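Aldehyde dehydrogenase (Burkholderia cenocepacia, PDB 4O6R) probably oxidises aldehydes to carboxylic acids with NAD(P)+ as cofactor, and holds AMP in a nucleotide pocket. Local coordinates at residues Ser130-Pro133 with Leu139-Val142; Ser164-Pro169 with Gly465-Phe470; Asp384-Glu389 with Gly393-Val398; Met441-Ile444 with Lys448-Asn451. All blocks are in the same frame, centred on the assembly; numbering follows the deposited sequence.

Contact 1. Residues Ser130-Pro133 with Leu139-Val142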
loop_
_atom_site.group_PDB
_atom_site.type_symbol
_atom_site.label_atom_id
_atom_site.label_comp_id
_atom_site.label_asym_id
_atom_site.label_seq_id
_atom_site.Cartn_x
_atom_site.Cartn_y
_atom_site.Cartn_z
ATOM N N SER A 130 3.156 -7.146 5.743
ATOM C CA SER A 130 1.804 -6.809 6.165
ATOM C C SER A 130 1.390 -7.551 7.446
ATOM O O SER A 130 2.005 -8.565 7.820
ATOM C CB SER A 130 0.808 -7.058 4.998
ATOM O OG SER A 130 0.894 -8.405 4.548
ATOM N N VAL A 131 0.372 -7.021 8.130
ATOM C CA VAL A 131 -0.259 -7.680 9.273
ATOM C C VAL A 131 -1.738 -7.791 8.946
ATOM O O VAL A 131 -2.369 -6.788 8.612
ATOM C CB VAL A 131 -0.065 -6.885 10.593
ATOM C CG1 VAL A 131 -0.706 -7.620 11.767
ATOM C CG2 VAL A 131 1.429 -6.685 10.862
ATOM N N ILE A 132 -2.265 -9.006 9.004
ATOM C CA ILE A 132 -3.571 -9.308 8.468
ATOM C C ILE A 132 -4.572 -9.374 9.606
ATOM O O ILE A 132 -4.330 -10.063 10.594
ATOM C CB ILE A 132 -3.566 -10.703 7.779
ATOM C CG1 ILE A 132 -2.421 -10.856 6.785
ATOM C CG2 ILE A 132 -4.906 -10.986 7.141
ATOM C CD1 ILE A 132 -2.396 -9.827 5.657
ATOM N N PRO A 133 -5.742 -8.721 9.457
ATOM C CA PRO A 133 -6.701 -8.809 10.531
ATOM C C PRO A 133 -7.382 -10.164 10.493
ATOM O O PRO A 133 -8.093 -10.472 9.531
ATOM C CB PRO A 133 -7.682 -7.681 10.216
ATOM C CG PRO A 133 -7.573 -7.483 8.732
ATOM C CD PRO A 133 -6.174 -7.821 8.376
ATOM N N LEU A 139 -2.108 -13.506 15.873
ATOM C CA LEU A 139 -1.313 -12.542 15.166
ATOM C C LEU A 139 -0.855 -13.160 13.846
ATOM O O LEU A 139 -0.264 -14.231 13.845
ATOM C CB LEU A 139 -0.080 -12.206 15.967
ATOM C CG LEU A 139 0.918 -11.299 15.266
ATOM C CD1 LEU A 139 0.285 -9.936 15.013
ATOM C CD2 LEU A 139 2.178 -11.168 16.089
ATOM N N ASN A 140 -1.086 -12.469 12.732
ATOM C CA ASN A 140 -0.666 -12.973 11.427
ATOM C C ASN A 140 0.114 -11.921 10.680
ATOM O O ASN A 140 -0.457 -10.941 10.225
ATOM C CB ASN A 140 -1.915 -13.437 10.635
ATOM C CG ASN A 140 -1.608 -13.958 9.242
ATOM O OD1 ASN A 140 -2.470 -13.879 8.357
ATOM N ND2 ASN A 140 -0.421 -14.520 9.039
ATOM N N TYR A 141 1.432 -12.088 10.621
ATOM C CA TYR A 141 2.273 -11.173 9.860
ATOM C C TYR A 141 2.799 -11.878 8.615
ATOM O O TYR A 141 3.050 -13.100 8.628
ATOM C CB TYR A 141 3.423 -10.626 10.699
ATOM C CG TYR A 141 4.451 -11.613 11.270
ATOM C CD1 TYR A 141 4.253 -12.270 12.492
ATOM C CD2 TYR A 141 5.632 -11.849 10.604
ATOM C CE1 TYR A 141 5.230 -13.139 13.027
ATOM C CE2 TYR A 141 6.600 -12.712 11.111
ATOM C CZ TYR A 141 6.405 -13.330 12.333
ATOM O OH TYR A 141 7.398 -14.151 12.800
ATOM N N VAL A 142 2.969 -11.101 7.562
ATOM C CA VAL A 142 3.425 -11.613 6.283
ATOM C C VAL A 142 4.661 -10.822 5.868
ATOM O O VAL A 142 4.607 -9.588 5.804
ATOM C CB VAL A 142 2.356 -11.472 5.212
ATOM C CG1 VAL A 142 2.837 -12.028 3.871
ATOM C CG2 VAL A 142 1.072 -12.159 5.663
HETATM O O HOH W 1 3.233 -8.513 2.779
HETATM O O HOH W 2 -2.877 -10.219 12.954
#
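Ile132 and Asn140 lie side by side and point the same way, with the amide oxygen OD1 of Asn140 against CB and CG1 of Ile132, 3.4 Å from the latter. CG1 of Ile132 also reaches across to Val142 CG2 at 3.9 Å. On the same face Ser130 faces Val142 in an antiparallel hydrogen-bonded pair. A chi1 of 56°, between the backbone N and the carbonyl carbon, puts Ser130 OG beside Val142 CB (3.5 Å), where it shares a hydrogen bond with a water. The other face belongs to Val131 and Tyr141, a non-hydrogen-bonded pair, and there Val131 CG1 meets Leu139 CD1 at 4.1 Å. Along the backbone, Ser130 and Val142 exchange two N-H...O bonds, and Ile132 N donates to Asn140 O (2.9 Å). Where the strands part, one water joins Ile132 O to Asn140 N. The polar ends look elsewhere: Asn140 OD1 to Ser454 and Tyr141 OH to His431, both of the third subunit. The hairpin of strands 129-131 and 138-153 is consistent with the oligomerisation arm of aldehyde dehydrogenases: strand 477-485 flanks it beyond Leu139 and Tyr141, while Ser130 and Val131 continue the sheet into a strand of the second subunit.

Contact 2. Residues Ser164-Pro169 with Gly465-Phe470; sequences SWKMGP and GREMGF
Trp165, Glu467 and Met468 carry most of this contact, in which helix 159-172, the helix of a beta-alpha-beta crossover between the parallel strands 138-153 and 176-180, meets the loop leading into helix 469-475. Met468 makes a Met-aromatic contact with Trp165. Its methyl CE sits over one face of the indole, a short 3.2 Å from Trp165 CE2, and the sulfur lies behind it, nearly on the normal of the five-membered ring. The bend at chi2 (-52°) swings the sulfur over the indole, and the extended last torsion (chi3 -161°) carries CE on toward the ring face. Phe456 meets the same indole edge-to-face, so the tryptophan is held by more than the methionine.

Glu467 serves two neighbours at once. Its CG lies obliquely to the indole, 4.1 Å from Trp165 CE3, and its carboxylate, turned 48° from the ring plane, goes to Lys166. That lysine leaves the helix pointing away from the loop, but bends at chi2 and chi3 bring its end round to the glutamate. The salt bridge runs from Lys166 NZ to Glu467 OE2 at 3.1 Å on the syn lone pair, with a weak second bond to OE1. Lys166 also packs on Val154, a residue of the AMP pocket, which places the pair beside the nucleotide-binding part of the fold.

Water completes the join between the backbones: one molecule donates to Trp165 O at 2.8 Å and accepts from Met468 N at 2.8 Å.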
loop_
_atom_site.group_PDB
_atom_site.type_symbol
_atom_site.label_atom_id
_atom_site.label_comp_id
_atom_site.label_asym_id
_atom_site.label_seq_id
_atom_site.Cartn_x
_atom_site.Cartn_y
_atom_site.Cartn_z
ATOM N N SER A 164 20.758 -2.889 -15.039
ATOM C CA SER A 164 20.039 -2.196 -13.980
ATOM C C SER A 164 18.581 -2.639 -13.891
ATOM O O SER A 164 18.074 -2.870 -12.792
ATOM C CB SER A 164 20.135 -0.688 -14.152
ATOM O OG SER A 164 19.365 -0.216 -15.258
ATOM N N TRP A 165 17.900 -2.782 -15.018
ATOM C CA TRP A 165 16.479 -3.179 -14.966
ATOM C C TRP A 165 16.276 -4.554 -14.308
ATOM O O TRP A 165 15.330 -4.776 -13.566
ATOM C CB TRP A 165 15.889 -3.220 -16.364
ATOM C CG TRP A 165 15.677 -1.900 -17.008
ATOM C CD1 TRP A 165 16.254 -0.696 -16.691
ATOM C CD2 TRP A 165 14.834 -1.652 -18.127
ATOM N NE1 TRP A 165 15.804 0.291 -17.552
ATOM C CE2 TRP A 165 14.936 -0.277 -18.441
ATOM C CE3 TRP A 165 13.945 -2.455 -18.862
ATOM C CZ2 TRP A 165 14.172 0.317 -19.464
ATOM C CZ3 TRP A 165 13.203 -1.865 -19.904
ATOM C CH2 TRP A 165 13.329 -0.498 -20.186
ATOM N N LYS A 166 17.180 -5.468 -14.626
ATOM C CA LYS A 166 17.176 -6.815 -14.079
ATOM C C LYS A 166 17.702 -6.918 -12.655
ATOM O O LYS A 166 17.022 -7.428 -11.746
ATOM C CB LYS A 166 18.051 -7.692 -14.948
ATOM C CG LYS A 166 17.501 -7.915 -16.325
ATOM C CD LYS A 166 16.294 -8.794 -16.276
ATOM C CE LYS A 166 15.237 -8.205 -17.148
ATOM N NZ LYS A 166 13.941 -8.910 -16.947
ATOM N N MET A 167 18.922 -6.445 -12.463
ATOM C CA MET A 167 19.609 -6.679 -11.220
ATOM C C MET A 167 19.197 -5.732 -10.111
ATOM O O MET A 167 19.280 -6.108 -8.945
ATOM C CB MET A 167 21.127 -6.666 -11.406
ATOM C CG MET A 167 21.578 -7.791 -12.324
ATOM S SD MET A 167 23.342 -8.163 -12.191
ATOM C CE MET A 167 24.027 -6.865 -13.231
ATOM N N GLY A 168 18.752 -4.530 -10.459
ATOM C CA GLY A 168 18.279 -3.595 -9.430
ATOM C C GLY A 168 17.246 -4.198 -8.471
ATOM O O GLY A 168 17.506 -4.298 -7.273
ATOM N N PRO A 169 16.085 -4.616 -8.990
ATOM C CA PRO A 169 15.105 -5.156 -8.082
ATOM C C PRO A 169 15.515 -6.490 -7.485
ATOM O O PRO A 169 15.231 -6.726 -6.318
ATOM C CB PRO A 169 13.837 -5.284 -8.947
ATOM C CG PRO A 169 14.289 -5.298 -10.350
ATOM C CD PRO A 169 15.535 -4.451 -10.352
ATOM N N GLY A 465 4.718 -10.295 -16.008
ATOM C CA GLY A 465 5.631 -9.755 -15.043
ATOM C C GLY A 465 5.911 -8.314 -15.431
ATOM O O GLY A 465 5.614 -7.887 -16.564
ATOM N N ARG A 466 6.493 -7.567 -14.502
ATOM C CA ARG A 466 6.831 -6.169 -14.737
ATOM C C ARG A 466 8.246 -5.841 -14.260
ATOM O O ARG A 466 8.666 -6.290 -13.172
ATOM C CB ARG A 466 5.832 -5.262 -14.036
ATOM C CG ARG A 466 4.430 -5.320 -14.602
ATOM C CD ARG A 466 4.381 -4.613 -15.961
ATOM N NE ARG A 466 3.067 -4.607 -16.586
ATOM C CZ ARG A 466 2.530 -5.597 -17.299
ATOM N NH1 ARG A 466 3.185 -6.721 -17.511
ATOM N NH2 ARG A 466 1.322 -5.430 -17.851
ATOM N N GLU A 467 8.948 -5.058 -15.072
ATOM C CA GLU A 467 10.144 -4.370 -14.631
ATOM C C GLU A 467 9.683 -3.113 -13.910
ATOM O O GLU A 467 8.588 -2.650 -14.155
ATOM C CB GLU A 467 11.060 -3.931 -15.796
ATOM C CG GLU A 467 11.103 -4.787 -17.064
ATOM C CD GLU A 467 12.139 -5.864 -17.073
ATOM O OE1 GLU A 467 12.978 -5.907 -16.169
ATOM O OE2 GLU A 467 12.104 -6.679 -18.015
ATOM N N MET A 468 10.556 -2.586 -13.045
ATOM C CA MET A 468 10.408 -1.303 -12.379
ATOM C C MET A 468 9.454 -1.317 -11.170
ATOM O O MET A 468 8.537 -2.135 -11.039
ATOM C CB MET A 468 9.959 -0.213 -13.357
ATOM C CG MET A 468 10.722 -0.155 -14.674
ATOM S SD MET A 468 12.498 -0.077 -14.452
ATOM C CE MET A 468 12.938 0.543 -16.056
ATOM N N GLY A 469 9.707 -0.394 -10.268
ATOM C CA GLY A 469 8.754 -0.063 -9.234
ATOM C C GLY A 469 8.554 -1.095 -8.156
ATOM O O GLY A 469 9.286 -2.075 -8.048
ATOM N N PHE A 470 7.524 -0.856 -7.361
ATOM C CA PHE A 470 7.057 -1.849 -6.402
ATOM C C PHE A 470 6.628 -3.145 -7.080
ATOM O O PHE A 470 6.700 -4.211 -6.501
ATOM C CB PHE A 470 5.920 -1.294 -5.566
ATOM C CG PHE A 470 6.353 -0.234 -4.594
ATOM C CD1 PHE A 470 6.946 -0.581 -3.393
ATOM C CD2 PHE A 470 6.227 1.115 -4.910
ATOM C CE1 PHE A 470 7.354 0.387 -2.498
ATOM C CE2 PHE A 470 6.618 2.080 -4.010
ATOM C CZ PHE A 470 7.184 1.715 -2.809
HETATM O O HOH W 3 13.378 -2.919 -13.011
HETATM O O HOH W 4 13.595 -6.927 -13.643
#

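Contact 3. Residues Asp384-Glu389 with Gly393-Val398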
loop_
_atom_site.group_PDB
_atom_site.type_symbol
_atom_site.label_atom_id
_atom_site.label_comp_id
_atom_site.label_asym_id
_atom_site.label_seq_id
_atom_site.Cartn_x
_atom_site.Cartn_y
_atom_site.Cartn_z
ATOM N N ASP A 384 -0.916 -6.837 -43.419
ATOM C CA ASP A 384 0.316 -7.135 -44.124
ATOM C C ASP A 384 1.419 -7.570 -43.152
ATOM O O ASP A 384 1.423 -7.167 -41.979
ATOM C CB ASP A 384 0.771 -5.939 -44.948
ATOM C CG ASP A 384 -0.163 -5.651 -46.127
ATOM O OD1 ASP A 384 -0.921 -6.560 -46.577
ATOM O OD2 ASP A 384 -0.129 -4.504 -46.616
ATOM N N ARG A 385 2.354 -8.371 -43.659
ATOM C CA ARG A 385 3.455 -8.869 -42.847
ATOM C C ARG A 385 4.194 -7.777 -42.069
ATOM O O ARG A 385 4.433 -7.934 -40.868
ATOM C CB ARG A 385 4.433 -9.709 -43.670
ATOM C CG ARG A 385 3.837 -11.040 -44.181
ATOM C CD ARG A 385 4.876 -11.997 -44.760
ATOM N NE ARG A 385 5.878 -12.347 -43.758
ATOM C CZ ARG A 385 7.109 -12.807 -43.993
ATOM N NH1 ARG A 385 7.561 -13.000 -45.226
ATOM N NH2 ARG A 385 7.910 -13.069 -42.961
ATOM N N VAL A 386 4.545 -6.669 -42.721
ATOM C CA VAL A 386 5.349 -5.654 -42.038
ATOM C C VAL A 386 4.531 -4.829 -41.055
ATOM O O VAL A 386 5.098 -4.053 -40.291
ATOM C CB VAL A 386 6.179 -4.726 -42.966
ATOM C CG1 VAL A 386 7.197 -5.523 -43.760
ATOM C CG2 VAL A 386 5.300 -3.857 -43.847
ATOM N N ALA A 387 3.212 -4.995 -41.098
ATOM C CA ALA A 387 2.298 -4.408 -40.137
ATOM C C ALA A 387 1.998 -5.359 -38.986
ATOM O O ALA A 387 1.371 -4.941 -38.034
ATOM C CB ALA A 387 0.996 -4.024 -40.838
ATOM N N GLN A 388 2.448 -6.615 -39.071
ATOM C CA GLN A 388 2.153 -7.641 -38.065
ATOM C C GLN A 388 3.393 -8.149 -37.343
ATOM O O GLN A 388 3.353 -8.387 -36.136
ATOM C CB GLN A 388 1.434 -8.842 -38.693
ATOM C CG GLN A 388 0.017 -8.551 -39.124
ATOM C CD GLN A 388 -0.907 -8.381 -37.924
ATOM O OE1 GLN A 388 -0.814 -9.110 -36.935
ATOM N NE2 GLN A 388 -1.765 -7.405 -37.991
ATOM N N GLU A 389 4.493 -8.302 -38.066
ATOM C CA GLU A 389 5.661 -8.986 -37.550
ATOM C C GLU A 389 6.692 -7.989 -37.055
ATOM O O GLU A 389 6.852 -6.918 -37.638
ATOM C CB GLU A 389 6.255 -9.876 -38.652
ATOM C CG GLU A 389 5.266 -10.915 -39.139
ATOM C CD GLU A 389 5.768 -11.766 -40.301
ATOM O OE1 GLU A 389 6.986 -11.827 -40.530
ATOM O OE2 GLU A 389 4.921 -12.382 -40.986
ATOM N N GLY A 393 14.007 -2.937 -36.414
ATOM C CA GLY A 393 15.027 -2.092 -37.072
ATOM C C GLY A 393 14.427 -0.711 -37.234
ATOM O O GLY A 393 13.280 -0.472 -36.769
ATOM N N PRO A 394 15.160 0.199 -37.903
ATOM C CA PRO A 394 14.713 1.585 -38.011
ATOM C C PRO A 394 13.698 1.645 -39.138
ATOM O O PRO A 394 13.975 2.177 -40.206
ATOM C CB PRO A 394 15.994 2.339 -38.372
ATOM C CG PRO A 394 16.802 1.338 -39.147
ATOM C CD PRO A 394 16.496 0.004 -38.488
ATOM N N PHE A 395 12.539 1.047 -38.886
ATOM C CA PHE A 395 11.616 0.657 -39.933
ATOM C C PHE A 395 10.214 0.879 -39.408
ATOM O O PHE A 395 9.815 0.236 -38.478
ATOM C CB PHE A 395 11.851 -0.836 -40.253
ATOM C CG PHE A 395 11.024 -1.390 -41.372
ATOM C CD1 PHE A 395 9.634 -1.483 -41.268
ATOM C CD2 PHE A 395 11.628 -1.904 -42.510
ATOM C CE1 PHE A 395 8.886 -2.016 -42.302
ATOM C CE2 PHE A 395 10.881 -2.466 -43.531
ATOM C CZ PHE A 395 9.506 -2.522 -43.442
ATOM N N VAL A 396 9.478 1.807 -39.996
ATOM C CA VAL A 396 8.114 2.088 -39.524
ATOM C C VAL A 396 7.082 1.830 -40.622
ATOM O O VAL A 396 7.311 2.139 -41.787
ATOM C CB VAL A 396 8.002 3.520 -38.921
ATOM C CG1 VAL A 396 8.397 4.585 -39.938
ATOM C CG2 VAL A 396 6.611 3.764 -38.319
ATOM N N THR A 397 5.986 1.197 -40.231
ATOM C CA THR A 397 4.884 0.900 -41.117
ATOM C C THR A 397 3.716 1.847 -40.852
ATOM O O THR A 397 3.269 1.987 -39.714
ATOM C CB THR A 397 4.436 -0.546 -40.960
ATOM O OG1 THR A 397 5.563 -1.408 -41.211
ATOM C CG2 THR A 397 3.295 -0.861 -41.948
ATOM N N VAL A 398 3.254 2.496 -41.924
ATOM C CA VAL A 398 2.218 3.506 -41.827
ATOM C C VAL A 398 0.897 2.942 -42.267
ATOM O O VAL A 398 0.799 2.298 -43.337
ATOM C CB VAL A 398 2.522 4.720 -42.695
ATOM C CG1 VAL A 398 1.531 5.851 -42.412
ATOM C CG2 VAL A 398 3.936 5.198 -42.462
#
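Val386 and Ala387 bring a short, weakly bonded helical turn against Phe395 and Thr397 of strand 395-401, within the beta-alpha-beta unit that begins at strand 375-378. Asp384 opens the turn, its carbonyl accepting from Ala387 N. Next comes Arg385, which reaches away from the strand and grips Glu389 in a side-on, two-nitrogen salt bridge: NE donates to OE2 and NH2 to OE1, each at 2.9 Å, so the carboxylate is held by two bonds and the turn is clamped across its length. Tyr343 OH is a second partner of OE1. The carbonyl of Arg385 takes two backbone donors, the N atoms of Gln388 and Glu389.

Val386 does most of the touching. One methyl, CG1, approaches the Phe395 ring obliquely at 3.8 Å from CZ, while the other, CG2, lies 3.6 Å from Thr397 OG1. Both neighbours run at about a right angle to the valine. Ala387 adds its CB, 4.1 Å from Thr397 CG2.

The threonine hydroxyl, anti to its own carbonyl carbon (chi1 -57°), is thereby aimed at the turn and donates to Val386 O at 2.8 Å. It arrives from above the carbonyl plane, 62° out of it, and not along a lone pair. Lys259 NZ donates to this carbonyl as well and also to Glu389 O. A buried carbonyl in a poorly bonded turn is therefore satisfied by two side chains, a strand hydroxyl and a lysine NZ, beside the apolar Val386-Phe395 contact.

Contact 4. Residues Met441-Ile444 with Lys448-Asn451; sequences MCWI and KRVN. With NO3 (nitrate ion), chain N; NO3 (nitrate ion), chain F.
Trp443 lays one face of its indole over the backbone of Lys448 and Arg449. The N atom of Lys448 stands over the centre of the ring system, 3.4 Å from Trp443 CD2, and Arg449 N lies nearer the rim. With CG anti to the carbonyl carbon (chi1 -64°), the indole is carried toward 448-449. Met441 CB approaches the other face.

One hydrogen bond joins the segments: Trp443 NE1 donates to Arg449 O at 2.9 Å. The oxygen offers a lone pair in its carbonyl plane, although it lies 22° out of the indole plane and the N-H angle of 142° is far from straight. Arg449 CB adds a contact to NE1 at 3.7 Å.

The charged ends leave the tryptophan and bind anions. Arg449 turns its guanidinium edge to one nitrate, with NH2 3.0 Å from its O1 and NE sharing that oxygen; NH2 also forms a salt bridge with Asp135 of the third subunit. Lys448 NZ donates to O3 of the second nitrate at 2.8 Å and makes a further hydrogen bond with His283. Both nitrates probably come from the crystallisation liquor.

Strand 441-444 is the outermost of its sheet within the chain, and it pairs in parallel with a strand of the third subunit, whose Trp483 meets the Trp443 ring. Continuation of the catalytic-domain sheet by a partner's strand is characteristic of aldehyde dehydrogenase oligomers.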
loop_
_atom_site.group_PDB
_atom_site.type_symbol
_atom_site.label_atom_id
_atom_site.label_comp_id
_atom_site.label_asym_id
_atom_site.label_seq_id
_atom_site.Cartn_x
_atom_site.Cartn_y
_atom_site.Cartn_z
ATOM N N MET A 441 1.522 -0.498 -21.431
ATOM C CA MET A 441 1.931 0.893 -21.336
ATOM C C MET A 441 1.324 1.699 -22.483
ATOM O O MET A 441 1.301 1.230 -23.619
ATOM C CB MET A 441 3.452 0.973 -21.393
ATOM C CG MET A 441 4.142 0.166 -20.304
ATOM S SD MET A 441 5.896 -0.019 -20.622
ATOM C CE MET A 441 5.865 -1.287 -21.876
ATOM N N CYS A 442 0.845 2.898 -22.168
ATOM C CA CYS A 442 0.280 3.791 -23.174
ATOM C C CYS A 442 0.781 5.210 -22.919
ATOM O O CYS A 442 0.582 5.756 -21.844
ATOM C CB CYS A 442 -1.249 3.764 -23.151
ATOM S SG CYS A 442 -1.960 4.747 -24.484
ATOM N N TRP A 443 1.433 5.790 -23.918
ATOM C CA TRP A 443 2.017 7.119 -23.835
ATOM C C TRP A 443 1.162 8.085 -24.613
ATOM O O TRP A 443 0.907 7.873 -25.813
ATOM C CB TRP A 443 3.462 7.114 -24.412
ATOM C CG TRP A 443 4.417 6.255 -23.638
ATOM C CD1 TRP A 443 4.902 6.514 -22.388
ATOM C CD2 TRP A 443 4.962 4.974 -24.017
ATOM N NE1 TRP A 443 5.722 5.493 -21.981
ATOM C CE2 TRP A 443 5.777 4.539 -22.951
ATOM C CE3 TRP A 443 4.868 4.174 -25.154
ATOM C CZ2 TRP A 443 6.480 3.331 -22.982
ATOM C CZ3 TRP A 443 5.552 2.974 -25.185
ATOM C CH2 TRP A 443 6.352 2.568 -24.098
ATOM N N ILE A 444 0.725 9.157 -23.945
ATOM C CA ILE A 444 -0.123 10.170 -24.568
ATOM C C ILE A 444 0.685 11.448 -24.746
ATOM O O ILE A 444 1.175 12.014 -23.763
ATOM C CB ILE A 444 -1.384 10.465 -23.756
ATOM C CG1 ILE A 444 -2.172 9.178 -23.562
ATOM C CG2 ILE A 444 -2.226 11.501 -24.487
ATOM C CD1 ILE A 444 -3.178 9.230 -22.432
ATOM N N LYS A 448 7.778 6.198 -25.435
ATOM C CA LYS A 448 8.909 5.548 -24.787
ATOM C C LYS A 448 9.375 6.267 -23.519
ATOM O O LYS A 448 10.576 6.402 -23.285
ATOM C CB LYS A 448 10.096 5.367 -25.739
ATOM C CG LYS A 448 9.778 4.700 -27.043
ATOM C CD LYS A 448 10.953 3.948 -27.668
ATOM C CE LYS A 448 12.169 4.818 -27.915
ATOM N NZ LYS A 448 13.340 3.908 -28.147
ATOM N N ARG A 449 8.450 6.784 -22.716
ATOM C CA ARG A 449 8.851 7.284 -21.427
ATOM C C ARG A 449 8.995 6.087 -20.488
ATOM O O ARG A 449 8.059 5.314 -20.316
ATOM C CB ARG A 449 7.864 8.294 -20.838
ATOM C CG ARG A 449 7.500 9.451 -21.772
ATOM C CD ARG A 449 8.730 10.241 -22.163
ATOM N NE ARG A 449 9.392 10.824 -21.019
ATOM C CZ ARG A 449 10.368 11.734 -21.095
ATOM N NH1 ARG A 449 10.817 12.151 -22.273
ATOM N NH2 ARG A 449 10.910 12.234 -19.982
ATOM N N VAL A 450 10.190 5.985 -19.918
ATOM C CA VAL A 450 10.512 4.926 -18.951
ATOM C C VAL A 450 11.093 5.560 -17.689
ATOM O O VAL A 450 11.883 6.530 -17.745
ATOM C CB VAL A 450 11.428 3.831 -19.551
ATOM C CG1 VAL A 450 10.735 3.107 -20.687
ATOM C CG2 VAL A 450 12.737 4.410 -20.045
ATOM N N ASN A 451 10.665 5.046 -16.533
ATOM C CA ASN A 451 11.099 5.540 -15.243
ATOM C C ASN A 451 11.230 4.321 -14.352
ATOM O O ASN A 451 10.404 3.381 -14.447
ATOM C CB ASN A 451 10.087 6.555 -14.691
ATOM C CG ASN A 451 10.379 6.987 -13.283
ATOM O OD1 ASN A 451 10.112 6.269 -12.335
ATOM N ND2 ASN A 451 10.892 8.186 -13.126
HETATM N N NO3 N . 9.680 10.269 -17.487
HETATM O O1 NO3 N . 8.929 11.087 -17.995
HETATM O O2 NO3 N . 9.856 10.274 -16.101
HETATM O O3 NO3 N . 10.330 9.357 -18.319
HETATM N N NO3 F . 13.811 2.692 -24.940
HETATM O O1 NO3 F . 13.788 2.197 -23.809
HETATM O O2 NO3 F . 14.383 3.930 -25.176
HETATM O O3 NO3 F . 13.277 2.012 -26.029
#

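From the N terminus, contact 1 comes first and closes a short hairpin loop before the others open. Strand 138-153 then leads into helix 159-172, where contact 2 begins; it closes almost 300 residues later at 465-470. Contacts 3 and 4 fall within that span, one after the other, each closing a loop of only three residues. Both reach the same seven-stranded sheet, through strands 395-401 and 441-444. Contact 2 ties the nucleotide-binding part to the chain returning from that sheet, and it touches contact 4 where Met468 CG packs 3.6 Å from Asn451 O. Contact 1 lies apart, its centre about 36 Å from that of contact 4, yet both meet the third subunit.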